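Local coordinates for protein monothiol glutaredoxin-S14, chloroplastic (Arabidopsis thaliana, PDB 3IPZ) that binds a [2Fe-2S] cluster as a bridged homodimer or with BOLA1, may donate iron-sulfur clusters to acceptor proteins and may regulate CAX cation transporters, at residues S1-P5 / Q63-Y68. Sequence-based numbering, arbitrary orientation.
Sequences SALTP and QGLKEY
The carboxylate of Glu67 reaches out from its helix and takes hold of the start of the chain with both oxygens. OE1 accepts the backbone N-H of Ala2 in a bent bond, with Ala2 N 2.7 Å from Glu67 OE1. The nitrogen meets OE1 on its syn side and stands 17° out of the carboxylate plane. OE2 receives the hydroxyl of Ser1 through its syn lone pair, the side facing its sister oxygen, with Ser1 OG 2.9 Å from Glu67 OE2. Having both donors on the syn side, one to each oxygen, should fix the rotation of the carboxylate about its CG-CD bond. The reach of the acid comes from its torsions: CG lies anti to the backbone N (chi1 -169°) and the chain stays extended beyond it, so that the charged group stands well clear of its own helix. Ser1 OG is also a weak acceptor for the backbone N of Leu3.

In this thioredoxin-fold glutaredoxin the contact ties the segment leading into helix 5-15, whose N-cap is Thr4, to helix 59-69. The same helix carries Lys66, probably a glutathione ligand, which takes no part in the contact.

Beside the carboxylate, Leu3 lies across the end of Glu67, its CG 3.3 Å from Glu67 OE2. With chi1 at 56°, Leu3 CG sits between its backbone N and carbonyl carbon, and CD2 is carried to the helix, 4.3 Å from Tyr68 CB and near the plane of the ring at its edge. Tyr68 also packs on Leu11, Glu12 and Val15 of helix 5-15. The methyl of Ala2 lies against the acid as well, with Ala2 CB 3.2 Å from Glu67 OE1, and less closely approaches Gln63 O, one turn earlier in the helix.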
loop_
_atom_site.group_PDB
_atom_site.type_symbol
_atom_site.label_atom_id
_atom_site.label_comp_id
_atom_site.label_asym_id
_atom_site.label_seq_id
_atom_site.Cartn_x
_atom_site.Cartn_y
_atom_site.Cartn_z
ATOM N N SER A 1 2.753 -22.509 3.397
ATOM C CA SER A 1 3.114 -21.071 3.198
ATOM C C SER A 1 2.716 -20.614 1.800
ATOM O O SER A 1 2.392 -21.432 0.937
ATOM C CB SER A 1 4.621 -20.861 3.392
ATOM O OG SER A 1 4.977 -19.489 3.296
ATOM N N ALA A 2 2.742 -19.302 1.585
ATOM C CA ALA A 2 2.383 -18.726 0.296
ATOM C C ALA A 2 3.533 -17.903 -0.282
ATOM O O ALA A 2 3.361 -17.210 -1.288
ATOM C CB ALA A 2 1.125 -17.854 0.439
ATOM N N LEU A 3 4.700 -17.967 0.357
ATOM C CA LEU A 3 5.854 -17.225 -0.129
ATOM C C LEU A 3 7.178 -17.945 0.072
ATOM O O LEU A 3 7.349 -18.727 1.006
ATOM C CB LEU A 3 5.910 -15.818 0.491
ATOM C CG LEU A 3 5.922 -15.580 1.999
ATOM C CD1 LEU A 3 7.112 -16.267 2.633
ATOM C CD2 LEU A 3 5.981 -14.084 2.253
ATOM N N THR A 4 8.112 -17.653 -0.828
ATOM C CA THR A 4 9.437 -18.253 -0.843
ATOM C C THR A 4 10.520 -17.205 -0.621
ATOM O O THR A 4 10.251 -16.006 -0.627
ATOM C CB THR A 4 9.696 -18.880 -2.198
ATOM O OG1 THR A 4 9.721 -17.838 -3.184
ATOM C CG2 THR A 4 8.586 -19.876 -2.551
ATOM N N PRO A 5 11.768 -17.650 -0.428
ATOM C CA PRO A 5 12.863 -16.700 -0.213
ATOM C C PRO A 5 13.002 -15.678 -1.339
ATOM O O PRO A 5 13.417 -14.543 -1.100
ATOM C CB PRO A 5 14.084 -17.605 -0.098
ATOM C CG PRO A 5 13.513 -18.814 0.612
ATOM C CD PRO A 5 12.198 -19.032 -0.131
ATOM N N GLN A 63 -1.594 -13.144 -3.208
ATOM C CA GLN A 63 -1.531 -14.102 -2.116
ATOM C C GLN A 63 -0.254 -13.957 -1.287
ATOM O O GLN A 63 -0.266 -14.194 -0.078
ATOM C CB GLN A 63 -1.695 -15.527 -2.661
ATOM C CG GLN A 63 -3.150 -15.836 -3.081
ATOM C CD GLN A 63 -3.319 -17.212 -3.718
ATOM O OE1 GLN A 63 -2.954 -18.230 -3.128
ATOM N NE2 GLN A 63 -3.882 -17.246 -4.927
ATOM N N GLY A 64 0.839 -13.553 -1.927
ATOM C CA GLY A 64 2.084 -13.361 -1.201
ATOM C C GLY A 64 2.012 -12.143 -0.283
ATOM O O GLY A 64 2.490 -12.172 0.855
ATOM N N LEU A 65 1.403 -11.065 -0.767
ATOM C CA LEU A 65 1.282 -9.854 0.031
ATOM C C LEU A 65 0.382 -10.062 1.253
ATOM O O LEU A 65 0.649 -9.522 2.323
ATOM C CB LEU A 65 0.774 -8.704 -0.845
ATOM C CG LEU A 65 1.876 -8.033 -1.674
ATOM C CD1 LEU A 65 1.279 -7.181 -2.785
ATOM C CD2 LEU A 65 2.737 -7.195 -0.762
ATOM N N LYS A 66 -0.678 -10.846 1.100
ATOM C CA LYS A 66 -1.560 -11.117 2.224
ATOM C C LYS A 66 -0.738 -11.721 3.366
ATOM O O LYS A 66 -0.952 -11.412 4.534
ATOM C CB LYS A 66 -2.672 -12.095 1.821
ATOM C CG LYS A 66 -3.755 -11.499 0.940
ATOM C CD LYS A 66 -4.765 -12.554 0.470
ATOM C CE LYS A 66 -5.499 -13.210 1.651
ATOM N NZ LYS A 66 -6.641 -14.087 1.241
ATOM N N GLU A 67 0.214 -12.579 3.025
ATOM C CA GLU A 67 1.033 -13.215 4.041
ATOM C C GLU A 67 2.139 -12.293 4.523
ATOM O O GLU A 67 2.408 -12.220 5.714
ATOM C CB GLU A 67 1.645 -14.510 3.511
ATOM C CG GLU A 67 2.282 -15.350 4.609
ATOM C CD GLU A 67 2.867 -16.652 4.091
ATOM O OE1 GLU A 67 2.133 -17.391 3.395
ATOM O OE2 GLU A 67 4.052 -16.938 4.385
ATOM N N TYR A 68 2.783 -11.598 3.592
ATOM C CA TYR A 68 3.862 -10.668 3.920
ATOM C C TYR A 68 3.385 -9.548 4.857
ATOM O O TYR A 68 4.051 -9.226 5.836
ATOM C CB TYR A 68 4.415 -10.044 2.633
ATOM C CG TYR A 68 5.648 -9.187 2.817
ATOM C CD1 TYR A 68 6.900 -9.763 3.000
ATOM C CD2 TYR A 68 5.562 -7.796 2.791
ATOM C CE1 TYR A 68 8.043 -8.971 3.148
ATOM C CE2 TYR A 68 6.692 -6.999 2.939
ATOM C CZ TYR A 68 7.930 -7.591 3.115
ATOM O OH TYR A 68 9.058 -6.805 3.252
#